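Local atomic coordinates of interferon alpha/beta receptor 1 (Mus musculus, PDB entry 3WCY), a protein that pairs with IFNAR2 to form the heterodimeric cell-surface receptor for type I interferons, whose binding activates the JAK-STAT signalling cascade. Residues A[110-116]-A[195-201]; A[142-146]-A[169-173]; A[118-123]-A[137-141]; A[98-104]-A[185-190]. All blocks are in the same frame, centred on the assembly; numbering follows the deposited sequence.

Contact 1 of 4, residues A[110-116]-A[195-201]; sequences EAEDKAI and ISTTVAN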
loop_
_atom_site.group_PDB
_atom_site.type_symbol
_atom_site.label_atom_id
_atom_site.label_comp_id
_atom_site.label_asym_id
_atom_site.label_seq_id
_atom_site.Cartn_x
_atom_site.Cartn_y
_atom_site.Cartn_z
ATOM N N GLU A 110 17.462 1.594 -16.496
ATOM C CA GLU A 110 16.951 1.853 -17.838
ATOM C C GLU A 110 16.807 3.377 -17.946
ATOM O O GLU A 110 16.214 3.984 -17.053
ATOM C CB GLU A 110 15.596 1.152 -18.008
ATOM C CG GLU A 110 15.169 0.946 -19.451
ATOM C CD GLU A 110 13.675 0.884 -19.719
ATOM O OE1 GLU A 110 12.890 0.692 -18.760
ATOM O OE2 GLU A 110 13.288 1.017 -20.905
ATOM N N ALA A 111 17.389 4.009 -18.982
ATOM C CA ALA A 111 17.315 5.474 -19.102
ATOM C C ALA A 111 16.509 5.994 -20.287
ATOM O O ALA A 111 16.353 5.298 -21.292
ATOM C CB ALA A 111 18.705 6.085 -19.107
ATOM N N GLU A 112 16.001 7.234 -20.153
ATOM C CA GLU A 112 15.203 7.944 -21.155
ATOM C C GLU A 112 15.823 9.363 -21.298
ATOM O O GLU A 112 17.017 9.513 -21.038
ATOM C CB GLU A 112 13.735 8.055 -20.681
ATOM C CG GLU A 112 13.052 6.714 -20.429
ATOM C CD GLU A 112 11.567 6.739 -20.113
ATOM O OE1 GLU A 112 11.138 7.594 -19.305
ATOM O OE2 GLU A 112 10.839 5.861 -20.632
ATOM N N ASP A 113 15.052 10.385 -21.739
ATOM C CA ASP A 113 15.588 11.733 -21.977
ATOM C C ASP A 113 15.804 12.424 -20.631
ATOM O O ASP A 113 16.938 12.744 -20.272
ATOM C CB ASP A 113 14.621 12.606 -22.808
ATOM C CG ASP A 113 14.101 12.018 -24.098
ATOM O OD1 ASP A 113 14.928 11.661 -24.964
ATOM O OD2 ASP A 113 12.866 12.012 -24.287
ATOM N N LYS A 114 14.692 12.652 -19.897
ATOM C CA LYS A 114 14.633 13.353 -18.611
ATOM C C LYS A 114 14.326 12.405 -17.435
ATOM O O LYS A 114 13.961 12.871 -16.348
ATOM C CB LYS A 114 13.582 14.491 -18.684
ATOM C CG LYS A 114 13.787 15.490 -19.831
ATOM C CD LYS A 114 12.525 16.316 -20.099
ATOM C CE LYS A 114 12.667 17.253 -21.280
ATOM N NZ LYS A 114 12.637 16.536 -22.585
ATOM N N ALA A 115 14.481 11.080 -17.643
ATOM C CA ALA A 115 14.179 10.096 -16.602
ATOM C C ALA A 115 15.059 8.842 -16.584
ATOM O O ALA A 115 15.672 8.483 -17.597
ATOM C CB ALA A 115 12.709 9.693 -16.674
ATOM N N ILE A 116 15.094 8.178 -15.406
ATOM C CA ILE A 116 15.767 6.903 -15.145
ATOM C C ILE A 116 14.787 5.960 -14.420
ATOM O O ILE A 116 14.178 6.337 -13.409
ATOM C CB ILE A 116 17.145 7.057 -14.429
ATOM C CG1 ILE A 116 18.230 7.482 -15.449
ATOM C CG2 ILE A 116 17.566 5.758 -13.702
ATOM C CD1 ILE A 116 19.422 8.214 -14.880
ATOM N N ILE A 195 24.440 5.036 -15.079
ATOM C CA ILE A 195 23.759 5.055 -16.377
ATOM C C ILE A 195 23.721 6.497 -16.922
ATOM O O ILE A 195 23.704 7.454 -16.143
ATOM C CB ILE A 195 22.341 4.404 -16.286
ATOM C CG1 ILE A 195 21.669 4.263 -17.680
ATOM C CG2 ILE A 195 21.441 5.134 -15.273
ATOM C CD1 ILE A 195 20.544 3.283 -17.781
ATOM N N SER A 196 23.713 6.645 -18.257
ATOM C CA SER A 196 23.627 7.952 -18.888
ATOM C C SER A 196 22.274 8.139 -19.578
ATOM O O SER A 196 21.737 7.188 -20.156
ATOM C CB SER A 196 24.776 8.156 -19.869
ATOM O OG SER A 196 25.178 9.516 -19.881
ATOM N N THR A 197 21.718 9.365 -19.491
ATOM C CA THR A 197 20.446 9.749 -20.119
ATOM C C THR A 197 20.646 10.014 -21.624
ATOM O O THR A 197 21.748 10.380 -22.037
ATOM C CB THR A 197 19.818 10.955 -19.394
ATOM O OG1 THR A 197 20.812 11.954 -19.166
ATOM C CG2 THR A 197 19.170 10.574 -18.071
ATOM N N THR A 198 19.595 9.803 -22.443
ATOM C CA THR A 198 19.628 10.027 -23.902
ATOM C C THR A 198 19.316 11.503 -24.226
ATOM O O THR A 198 18.867 12.227 -23.334
ATOM C CB THR A 198 18.632 9.094 -24.620
ATOM O OG1 THR A 198 17.323 9.276 -24.080
ATOM C CG2 THR A 198 19.031 7.632 -24.564
ATOM N N VAL A 199 19.530 11.947 -25.492
ATOM C CA VAL A 199 19.227 13.334 -25.899
ATOM C C VAL A 199 17.722 13.510 -26.067
ATOM O O VAL A 199 17.080 12.676 -26.709
ATOM C CB VAL A 199 19.987 13.857 -27.152
ATOM C CG1 VAL A 199 20.187 15.370 -27.067
ATOM C CG2 VAL A 199 21.324 13.153 -27.351
ATOM N N ALA A 200 17.175 14.610 -25.501
ATOM C CA ALA A 200 15.754 14.983 -25.515
ATOM C C ALA A 200 15.043 14.657 -26.831
ATOM O O ALA A 200 15.558 14.983 -27.905
ATOM C CB ALA A 200 15.593 16.459 -25.173
ATOM N N ASN A 201 13.884 13.966 -26.741
ATOM C CA ASN A 201 13.073 13.551 -27.890
ATOM C C ASN A 201 12.529 14.750 -28.664
ATOM O O ASN A 201 12.307 15.813 -28.076
ATOM C CB ASN A 201 11.899 12.651 -27.438
ATOM C CG ASN A 201 12.187 11.165 -27.308
ATOM O OD1 ASN A 201 13.297 10.669 -27.553
ATOM N ND2 ASN A 201 11.171 10.412 -26.915
#
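Backbone N of Thr-198 gives a hydrogen bond of 3.0 Å to O of Glu-112, with 159° at the hydrogen and the donor lifted 40° out of the carbonyl plane, where the turn after strand 106-111 meets the chain leaving strand 193-196. Just beyond it, the carboxylate of Asp-113 reaches the bend at residues 199-201: its OD1 lies 3.5 Å from CA of Ala-200, and OG1 of Thr-198 makes at most a weak bond to the same oxygen. CG of Asp-113 stands beside its own backbone N (chi1 -51°), which swings the carboxylate over this bend, its plane steeply inclined to the side-chain amide of Asn-201. The chain of Lys-114, bent at its last torsion, brings NZ to 3.9 Å from CB of Ala-200. The other end of the contact is apolar. CD1 of Ile-195 comes 3.6 Å from CB of Ala-111, while its second branch, CG2, meets CD1 of Ile-116 at 3.7 Å as the two isoleucines pass in opposite directions. CG2 of Thr-197 adds to this patch; its hydroxyl has the backbone oxygens of Leu-167 and Thr-170 as hydrogen-bond partners. The contact thus joins the edge strands of two sheets in the second fibronectin type III domain: strand 106-111, which turns back into strand 116-121, and strand 193-196, which pairs with strand 171-179. Phe-292, from a loop further along the chain, touches Glu-112, Asp-113 and Asn-201.

Contact 2 of 4, residues A[142-146]-A[169-173]; sequences RIWQK and ETTYC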
loop_
_atom_site.group_PDB
_atom_site.type_symbol
_atom_site.label_atom_id
_atom_site.label_comp_id
_atom_site.label_asym_id
_atom_site.label_seq_id
_atom_site.Cartn_x
_atom_site.Cartn_y
_atom_site.Cartn_z
ATOM N N ARG A 142 19.083 6.466 -3.936
ATOM C CA ARG A 142 20.042 7.568 -3.906
ATOM C C ARG A 142 20.579 7.775 -5.319
ATOM O O ARG A 142 21.102 6.841 -5.924
ATOM C CB ARG A 142 21.192 7.266 -2.945
ATOM C CG ARG A 142 20.919 7.625 -1.495
ATOM C CD ARG A 142 22.182 7.402 -0.685
ATOM N NE ARG A 142 21.982 7.604 0.748
ATOM C CZ ARG A 142 22.783 7.114 1.691
ATOM N NH1 ARG A 142 23.838 6.377 1.360
ATOM N NH2 ARG A 142 22.527 7.347 2.973
ATOM N N ILE A 143 20.427 8.996 -5.846
ATOM C CA ILE A 143 20.877 9.391 -7.182
ATOM C C ILE A 143 21.720 10.681 -7.123
ATOM O O ILE A 143 21.425 11.597 -6.350
ATOM C CB ILE A 143 19.686 9.456 -8.199
ATOM C CG1 ILE A 143 20.162 9.560 -9.670
ATOM C CG2 ILE A 143 18.639 10.525 -7.832
ATOM C CD1 ILE A 143 19.091 9.299 -10.775
ATOM N N TRP A 144 22.782 10.721 -7.933
ATOM C CA TRP A 144 23.703 11.850 -8.079
ATOM C C TRP A 144 24.411 11.710 -9.423
ATOM O O TRP A 144 24.451 10.603 -9.960
ATOM C CB TRP A 144 24.750 11.849 -6.945
ATOM C CG TRP A 144 25.670 10.662 -6.963
ATOM C CD1 TRP A 144 26.873 10.567 -7.598
ATOM C CD2 TRP A 144 25.425 9.380 -6.373
ATOM N NE1 TRP A 144 27.393 9.304 -7.443
ATOM C CE2 TRP A 144 26.539 8.563 -6.668
ATOM C CE3 TRP A 144 24.373 8.840 -5.611
ATOM C CZ2 TRP A 144 26.639 7.242 -6.216
ATOM C CZ3 TRP A 144 24.480 7.535 -5.156
ATOM C CH2 TRP A 144 25.593 6.745 -5.472
ATOM N N GLN A 145 25.006 12.797 -9.945
ATOM C CA GLN A 145 25.776 12.710 -11.182
ATOM C C GLN A 145 27.021 11.965 -10.692
ATOM O O GLN A 145 27.220 11.847 -9.481
ATOM C CB GLN A 145 25.749 14.011 -12.011
ATOM C CG GLN A 145 26.116 15.286 -11.259
ATOM C CD GLN A 145 26.452 16.425 -12.188
ATOM O OE1 GLN A 145 25.634 16.860 -13.012
ATOM N NE2 GLN A 145 27.660 16.958 -12.049
ATOM N N LYS A 146 27.822 11.419 -11.643
ATOM C CA LYS A 146 29.034 10.602 -11.463
ATOM C C LYS A 146 30.088 11.264 -10.572
ATOM O O LYS A 146 30.629 10.598 -9.685
ATOM C CB LYS A 146 29.626 10.211 -12.826
ATOM C CG LYS A 146 30.496 8.957 -12.758
ATOM C CD LYS A 146 31.704 9.045 -13.685
ATOM C CE LYS A 146 32.662 7.884 -13.530
ATOM N NZ LYS A 146 33.366 7.886 -12.218
ATOM N N GLU A 169 21.714 13.570 -21.605
ATOM C CA GLU A 169 23.148 13.324 -21.849
ATOM C C GLU A 169 23.990 13.654 -20.603
ATOM O O GLU A 169 25.068 14.235 -20.739
ATOM C CB GLU A 169 23.752 14.302 -22.876
ATOM C CG GLU A 169 23.294 14.025 -24.302
ATOM C CD GLU A 169 23.668 15.064 -25.345
ATOM O OE1 GLU A 169 23.420 16.268 -25.106
ATOM O OE2 GLU A 169 24.154 14.665 -26.428
ATOM N N THR A 170 23.476 13.264 -19.440
ATOM C CA THR A 170 24.189 13.345 -18.177
ATOM C C THR A 170 24.216 11.949 -17.563
ATOM O O THR A 170 23.260 11.186 -17.693
ATOM C CB THR A 170 23.507 14.319 -17.201
ATOM O OG1 THR A 170 22.998 15.446 -17.924
ATOM C CG2 THR A 170 24.495 14.801 -16.151
ATOM N N THR A 171 25.319 11.619 -16.903
ATOM C CA THR A 171 25.532 10.282 -16.360
ATOM C C THR A 171 25.371 10.308 -14.837
ATOM O O THR A 171 26.165 10.943 -14.143
ATOM C CB THR A 171 26.831 9.633 -16.886
ATOM O OG1 THR A 171 27.141 8.496 -16.076
ATOM C CG2 THR A 171 28.023 10.597 -16.915
ATOM N N TYR A 172 24.310 9.652 -14.331
ATOM C CA TYR A 172 23.991 9.577 -12.902
ATOM C C TYR A 172 24.282 8.190 -12.332
ATOM O O TYR A 172 24.129 7.194 -13.041
ATOM C CB TYR A 172 22.513 9.902 -12.643
ATOM C CG TYR A 172 22.023 11.239 -13.154
ATOM C CD1 TYR A 172 21.969 12.350 -12.316
ATOM C CD2 TYR A 172 21.500 11.368 -14.441
ATOM C CE1 TYR A 172 21.462 13.572 -12.762
ATOM C CE2 TYR A 172 20.989 12.581 -14.898
ATOM C CZ TYR A 172 20.975 13.683 -14.057
ATOM O OH TYR A 172 20.463 14.878 -14.506
ATOM N N CYS A 173 24.647 8.122 -11.037
ATOM C CA CYS A 173 24.914 6.858 -10.350
ATOM C C CYS A 173 23.874 6.600 -9.262
ATOM O O CYS A 173 23.394 7.548 -8.634
ATOM C CB CYS A 173 26.343 6.795 -9.825
ATOM S SG CYS A 173 27.607 6.963 -11.119
#
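O of Trp-144 receives the backbone N of Cys-173 at 2.7 Å, nearly along the C=O axis. The return bond, from N of Trp-144 to O of Cys-173, is weak at 3.3 Å, so this antiparallel hydrogen-bonded pair is held unevenly. One residue on, Gln-145 and Tyr-172 form a non-hydrogen-bonded pair whose CA atoms are 4.0 Å apart, and N of Lys-146 then bonds in the carbonyl plane to O of Thr-171 at 3.0 Å. The indole of Trp-144 folds back over its partner: with CG set between the backbone N and carbonyl carbon (chi1 65°), one ring face comes down on O of Cys-173, and CB of Cys-173 lies 3.6 Å from NE1 and CE2. The sulfur of Cys-173 makes an oblique sulfur-aromatic contact, 5.1 Å from the centroid of the five-membered ring, and continues into the disulfide with Cys-194. These pairings join two central strands, 138-145 and 171-179, in the four-stranded sheet of a fibronectin type III beta sandwich, and the disulfide ties the second of them to edge strand 193-196. CG of Lys-146 packs against the sulfur at 3.9 Å, while Lys-151 makes a cation-pi contact with Trp-144. The side chains of Ile-143 and Tyr-172 cross, CG1 of the first 3.8 Å from CB of the second. The phenol edge of Tyr-172 meets the carbonyl carbon C of Trp-144, and its hydroxyl is hydrogen-bonded to N of Leu-167.

Contact 3 of 4, residues A[118-123]-A[137-141]; sequences VHISPP and FSYTI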
loop_
_atom_site.group_PDB
_atom_site.type_symbol
_atom_site.label_atom_id
_atom_site.label_comp_id
_atom_site.label_asym_id
_atom_site.label_seq_id
_atom_site.Cartn_x
_atom_site.Cartn_y
_atom_site.Cartn_z
ATOM N N VAL A 118 14.331 2.610 -12.309
ATOM C CA VAL A 118 15.050 1.738 -11.376
ATOM C C VAL A 118 14.197 0.491 -11.111
ATOM O O VAL A 118 13.192 0.562 -10.396
ATOM C CB VAL A 118 15.475 2.466 -10.074
ATOM C CG1 VAL A 118 16.157 1.509 -9.107
ATOM C CG2 VAL A 118 16.389 3.646 -10.377
ATOM N N HIS A 119 14.581 -0.632 -11.741
ATOM C CA HIS A 119 13.895 -1.912 -11.620
ATOM C C HIS A 119 14.465 -2.655 -10.418
ATOM O O HIS A 119 15.583 -3.180 -10.471
ATOM C CB HIS A 119 14.005 -2.723 -12.918
ATOM C CG HIS A 119 13.533 -1.979 -14.131
ATOM N ND1 HIS A 119 12.212 -2.019 -14.532
ATOM C CD2 HIS A 119 14.222 -1.183 -14.983
ATOM C CE1 HIS A 119 12.137 -1.243 -15.602
ATOM N NE2 HIS A 119 13.322 -0.728 -15.918
ATOM N N ILE A 120 13.718 -2.627 -9.306
ATOM C CA ILE A 120 14.119 -3.262 -8.057
ATOM C C ILE A 120 13.538 -4.669 -7.956
ATOM O O ILE A 120 12.331 -4.869 -8.119
ATOM C CB ILE A 120 13.749 -2.405 -6.808
ATOM C CG1 ILE A 120 14.075 -0.917 -6.995
ATOM C CG2 ILE A 120 14.403 -2.949 -5.540
ATOM C CD1 ILE A 120 13.062 0.005 -6.412
ATOM N N SER A 121 14.407 -5.635 -7.673
ATOM C CA SER A 121 14.033 -7.017 -7.411
ATOM C C SER A 121 14.243 -7.213 -5.892
ATOM O O SER A 121 15.294 -6.812 -5.378
ATOM C CB SER A 121 14.901 -7.973 -8.217
ATOM O OG SER A 121 14.170 -9.137 -8.557
ATOM N N PRO A 122 13.238 -7.741 -5.144
ATOM C CA PRO A 122 13.402 -7.890 -3.686
ATOM C C PRO A 122 14.458 -8.928 -3.283
ATOM O O PRO A 122 14.761 -9.803 -4.101
ATOM C CB PRO A 122 12.003 -8.308 -3.226
ATOM C CG PRO A 122 11.409 -8.984 -4.398
ATOM C CD PRO A 122 11.924 -8.248 -5.590
ATOM N N PRO A 123 15.027 -8.869 -2.045
ATOM C CA PRO A 123 16.018 -9.887 -1.635
ATOM C C PRO A 123 15.464 -11.325 -1.727
ATOM O O PRO A 123 14.452 -11.640 -1.092
ATOM C CB PRO A 123 16.349 -9.489 -0.188
ATOM C CG PRO A 123 15.965 -8.068 -0.070
ATOM C CD PRO A 123 14.785 -7.897 -0.959
ATOM N N PHE A 137 8.430 -4.957 2.675
ATOM C CA PHE A 137 9.604 -4.228 2.181
ATOM C C PHE A 137 9.305 -2.886 1.524
ATOM O O PHE A 137 8.348 -2.745 0.766
ATOM C CB PHE A 137 10.430 -5.071 1.195
ATOM C CG PHE A 137 11.031 -6.369 1.680
ATOM C CD1 PHE A 137 11.678 -6.440 2.908
ATOM C CD2 PHE A 137 11.049 -7.490 0.863
ATOM C CE1 PHE A 137 12.254 -7.637 3.344
ATOM C CE2 PHE A 137 11.646 -8.677 1.290
ATOM C CZ PHE A 137 12.248 -8.740 2.525
ATOM N N SER A 138 10.167 -1.916 1.806
ATOM C CA SER A 138 10.161 -0.571 1.238
ATOM C C SER A 138 11.572 -0.369 0.705
ATOM O O SER A 138 12.469 -1.132 1.069
ATOM C CB SER A 138 9.843 0.472 2.307
ATOM O OG SER A 138 9.885 1.789 1.778
ATOM N N TYR A 139 11.764 0.613 -0.185
ATOM C CA TYR A 139 13.074 0.894 -0.781
ATOM C C TYR A 139 13.395 2.378 -0.755
ATOM O O TYR A 139 12.485 3.212 -0.793
ATOM C CB TYR A 139 13.188 0.307 -2.211
ATOM C CG TYR A 139 12.809 -1.158 -2.280
ATOM C CD1 TYR A 139 13.729 -2.153 -1.960
ATOM C CD2 TYR A 139 11.506 -1.549 -2.594
ATOM C CE1 TYR A 139 13.373 -3.501 -1.979
ATOM C CE2 TYR A 139 11.138 -2.894 -2.610
ATOM C CZ TYR A 139 12.076 -3.867 -2.300
ATOM O OH TYR A 139 11.723 -5.192 -2.302
ATOM N N THR A 140 14.686 2.703 -0.625
ATOM C CA THR A 140 15.184 4.080 -0.605
ATOM C C THR A 140 16.250 4.184 -1.702
ATOM O O THR A 140 17.225 3.427 -1.686
ATOM C CB THR A 140 15.744 4.468 0.786
ATOM O OG1 THR A 140 16.945 3.737 1.037
ATOM C CG2 THR A 140 14.754 4.248 1.921
ATOM N N ILE A 141 16.045 5.093 -2.662
ATOM C CA ILE A 141 16.955 5.286 -3.791
ATOM C C ILE A 141 17.779 6.553 -3.605
ATOM O O ILE A 141 17.238 7.590 -3.214
ATOM C CB ILE A 141 16.229 5.315 -5.176
ATOM C CG1 ILE A 141 14.825 4.629 -5.210
ATOM C CG2 ILE A 141 17.152 4.902 -6.322
ATOM C CD1 ILE A 141 14.773 3.106 -5.133
#
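CG2 of Ile-120 sits over one face of the Tyr-139 ring in a CH-pi contact, 3.8 Å from the ring centroid and 16° off the normal, displaced toward CD1 and CE1. The other branch of Ile-120 reaches tip to tip for Ile-141, CD1 to CD1 at 3.8 Å. Because CG2 is anti to the backbone N while CG1 lies beside it (chi1 -44°), one side chain serves both neighbours. Val-118 extends the row more loosely, its CG2 lying 4.3 Å from CG2 of Ile-141. At the other end, OH of Tyr-139 lies 3.3 Å from CB of Pro-122, and CD of Pro-123 approaches CE2 of Phe-137 at 3.9 Å. This is the interior of the fibronectin type III beta sandwich: strands 118-121 and 138-141 belong to opposing sheets, their axes 9.9 Å apart at closest, and buried apolar side chains fill the interval. In the next shell Tyr-159 sets its ring edge-to-face with Tyr-139 and also touches Pro-122. Ile-163 packs against both Val-118 and Ile-141, while Val-176, Ala-178 and Leu-174 of strand 171-179 border Val-118, Tyr-139 and Ile-141 respectively.

Contact 4 of 4, residues A[98-104]-A[185-190]; sequences YTAHMSP and KHSNYS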
loop_
_atom_site.group_PDB
_atom_site.type_symbol
_atom_site.label_atom_id
_atom_site.label_comp_id
_atom_site.label_asym_id
_atom_site.label_seq_id
_atom_site.Cartn_x
_atom_site.Cartn_y
_atom_site.Cartn_z
ATOM N N TYR A 98 14.447 -14.714 12.811
ATOM C CA TYR A 98 14.961 -13.640 13.666
ATOM C C TYR A 98 16.462 -13.362 13.437
ATOM O O TYR A 98 16.892 -12.211 13.534
ATOM C CB TYR A 98 14.693 -13.932 15.157
ATOM C CG TYR A 98 13.234 -14.057 15.546
ATOM C CD1 TYR A 98 12.393 -12.947 15.547
ATOM C CD2 TYR A 98 12.720 -15.263 16.014
ATOM C CE1 TYR A 98 11.055 -13.050 15.933
ATOM C CE2 TYR A 98 11.388 -15.375 16.423
ATOM C CZ TYR A 98 10.559 -14.264 16.381
ATOM O OH TYR A 98 9.244 -14.367 16.774
ATOM N N THR A 99 17.247 -14.409 13.145
ATOM C CA THR A 99 18.694 -14.297 12.927
ATOM C C THR A 99 19.098 -14.018 11.473
ATOM O O THR A 99 20.263 -13.681 11.224
ATOM C CB THR A 99 19.440 -15.516 13.509
ATOM O OG1 THR A 99 18.835 -16.722 13.035
ATOM C CG2 THR A 99 19.494 -15.504 15.034
ATOM N N ALA A 100 18.154 -14.159 10.521
ATOM C CA ALA A 100 18.412 -13.953 9.089
ATOM C C ALA A 100 18.575 -12.486 8.691
ATOM O O ALA A 100 17.765 -11.640 9.075
ATOM C CB ALA A 100 17.325 -14.608 8.253
ATOM N N HIS A 101 19.632 -12.202 7.916
ATOM C CA HIS A 101 19.968 -10.874 7.404
ATOM C C HIS A 101 19.379 -10.687 6.013
ATOM O O HIS A 101 19.077 -11.668 5.327
ATOM C CB HIS A 101 21.495 -10.701 7.330
ATOM C CG HIS A 101 22.165 -10.583 8.660
ATOM N ND1 HIS A 101 22.492 -9.350 9.196
ATOM C CD2 HIS A 101 22.552 -11.552 9.520
ATOM C CE1 HIS A 101 23.070 -9.606 10.356
ATOM N NE2 HIS A 101 23.127 -10.917 10.595
ATOM N N MET A 102 19.257 -9.425 5.586
ATOM C CA MET A 102 18.732 -9.059 4.273
ATOM C C MET A 102 19.858 -8.702 3.307
ATOM O O MET A 102 20.597 -7.741 3.551
ATOM C CB MET A 102 17.786 -7.869 4.403
ATOM C CG MET A 102 16.380 -8.253 4.700
ATOM S SD MET A 102 15.453 -6.816 5.253
ATOM C CE MET A 102 15.360 -5.899 3.756
ATOM N N SER A 103 19.974 -9.459 2.195
ATOM C CA SER A 103 20.974 -9.198 1.153
ATOM C C SER A 103 20.506 -7.968 0.363
ATOM O O SER A 103 19.305 -7.714 0.357
ATOM C CB SER A 103 21.126 -10.406 0.232
ATOM O OG SER A 103 19.955 -10.611 -0.539
ATOM N N PRO A 104 21.393 -7.156 -0.262
ATOM C CA PRO A 104 20.901 -5.970 -0.996
ATOM C C PRO A 104 19.929 -6.313 -2.141
ATOM O O PRO A 104 19.999 -7.431 -2.663
ATOM C CB PRO A 104 22.185 -5.303 -1.495
ATOM C CG PRO A 104 23.280 -5.874 -0.648
ATOM C CD PRO A 104 22.862 -7.268 -0.356
ATOM N N LYS A 185 14.774 -4.780 11.022
ATOM C CA LYS A 185 15.829 -5.036 10.039
ATOM C C LYS A 185 15.890 -4.130 8.798
ATOM O O LYS A 185 14.911 -3.469 8.440
ATOM C CB LYS A 185 15.871 -6.524 9.658
ATOM C CG LYS A 185 16.599 -7.380 10.688
ATOM C CD LYS A 185 15.649 -8.280 11.467
ATOM C CE LYS A 185 15.721 -9.722 11.021
ATOM N NZ LYS A 185 17.005 -10.367 11.417
ATOM N N HIS A 186 17.075 -4.100 8.159
ATOM C CA HIS A 186 17.409 -3.303 6.975
ATOM C C HIS A 186 18.535 -3.983 6.175
ATOM O O HIS A 186 19.179 -4.915 6.671
ATOM C CB HIS A 186 17.800 -1.865 7.380
ATOM C CG HIS A 186 18.855 -1.808 8.439
ATOM N ND1 HIS A 186 18.540 -1.945 9.783
ATOM C CD2 HIS A 186 20.194 -1.652 8.320
ATOM C CE1 HIS A 186 19.689 -1.864 10.431
ATOM N NE2 HIS A 186 20.712 -1.687 9.594
ATOM N N SER A 187 18.756 -3.527 4.935
ATOM C CA SER A 187 19.772 -4.088 4.041
ATOM C C SER A 187 20.917 -3.109 3.758
ATOM O O SER A 187 20.692 -1.896 3.699
ATOM C CB SER A 187 19.126 -4.495 2.719
ATOM O OG SER A 187 19.807 -5.570 2.101
ATOM N N ASN A 188 22.142 -3.640 3.544
ATOM C CA ASN A 188 23.296 -2.827 3.154
ATOM C C ASN A 188 23.000 -2.349 1.729
ATOM O O ASN A 188 22.466 -3.135 0.950
ATOM C CB ASN A 188 24.592 -3.668 3.156
ATOM C CG ASN A 188 25.178 -3.999 4.517
ATOM O OD1 ASN A 188 24.849 -3.398 5.551
ATOM N ND2 ASN A 188 26.103 -4.949 4.536
ATOM N N TYR A 189 23.296 -1.071 1.394
ATOM C CA TYR A 189 23.053 -0.517 0.046
ATOM C C TYR A 189 23.671 -1.400 -1.052
ATOM O O TYR A 189 24.713 -2.029 -0.834
ATOM C CB TYR A 189 23.622 0.904 -0.079
ATOM C CG TYR A 189 22.669 2.020 0.278
ATOM C CD1 TYR A 189 22.692 2.604 1.540
ATOM C CD2 TYR A 189 21.801 2.551 -0.670
ATOM C CE1 TYR A 189 21.848 3.666 1.863
ATOM C CE2 TYR A 189 20.956 3.617 -0.364
ATOM C CZ TYR A 189 20.977 4.167 0.909
ATOM O OH TYR A 189 20.130 5.203 1.233
ATOM N N SER A 190 23.027 -1.438 -2.228
ATOM C CA SER A 190 23.496 -2.210 -3.376
ATOM C C SER A 190 24.800 -1.627 -3.944
ATOM O O SER A 190 25.127 -0.462 -3.667
ATOM C CB SER A 190 22.423 -2.241 -4.460
ATOM O OG SER A 190 21.977 -0.934 -4.781
#
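NZ of Lys-185 is gripped by two backbone oxygens, O of Tyr-98 and O of Ala-100, each at 2.8 Å. It stands above both carbonyl planes rather than within them. The lysine chain bends at chi2, chi3 and chi4 to bring the ammonium group between these acceptors, so two carbonyls where the chain leaves helix 96-99 are satisfied by one side chain. The hydroxyl of Ser-187 meets a second pair of acceptors: OG is 2.7 Å from O of Met-102 and 2.8 Å from O of Ser-103. Its one proton has both acceptors within reach, and which of them receives it is not settled. With OG anti to the backbone N (chi1 -151°), the serine reaches across to residues 102-103. Other polar groups look elsewhere: N of Ser-103 bonds to the carboxylate of Asp-15, and OG of Ser-190 bonds to N of Val-176. Packing fills in between. CE of Met-102 comes 4.2 Å from CB of Ser-187, and the methionine side chain also touches Trp-130 and Phe-137. The ring of Pro-104 closes the far end, with CG 3.3 Å from O of Asn-188 and CB 3.9 Å from CA of Ser-190. The two segments run nearly in the same direction, 17° apart. Here the connection between the first two fibronectin type III domains lies along the loop between strands 171-179 and 193-196, a junction between tandem fibronectin type III domains, the building units of type II cytokine receptor ectodomains.

From the N terminus, residues 98-104 lead into the second fibronectin type III domain and are met much later by 185-190, so contact 4 spans most of the domain. Contact 1 begins at 110-116 but closes only at 195-201, beyond the end of contact 4: these two loops cross. Contact 3 (118-123 with 137-141) and contact 2 (142-146 with 169-173) follow in series within both, sharing strand 138-145. Contact 3 bridges the two sheets through the core and contact 2 pairs strands within one sheet. Contact 1 joins sheet edges at the end where Ile-195 meets Tyr-172 of contact 2, while Ser-103 of contact 4 packs on Pro-123 of contact 3 near the first domain.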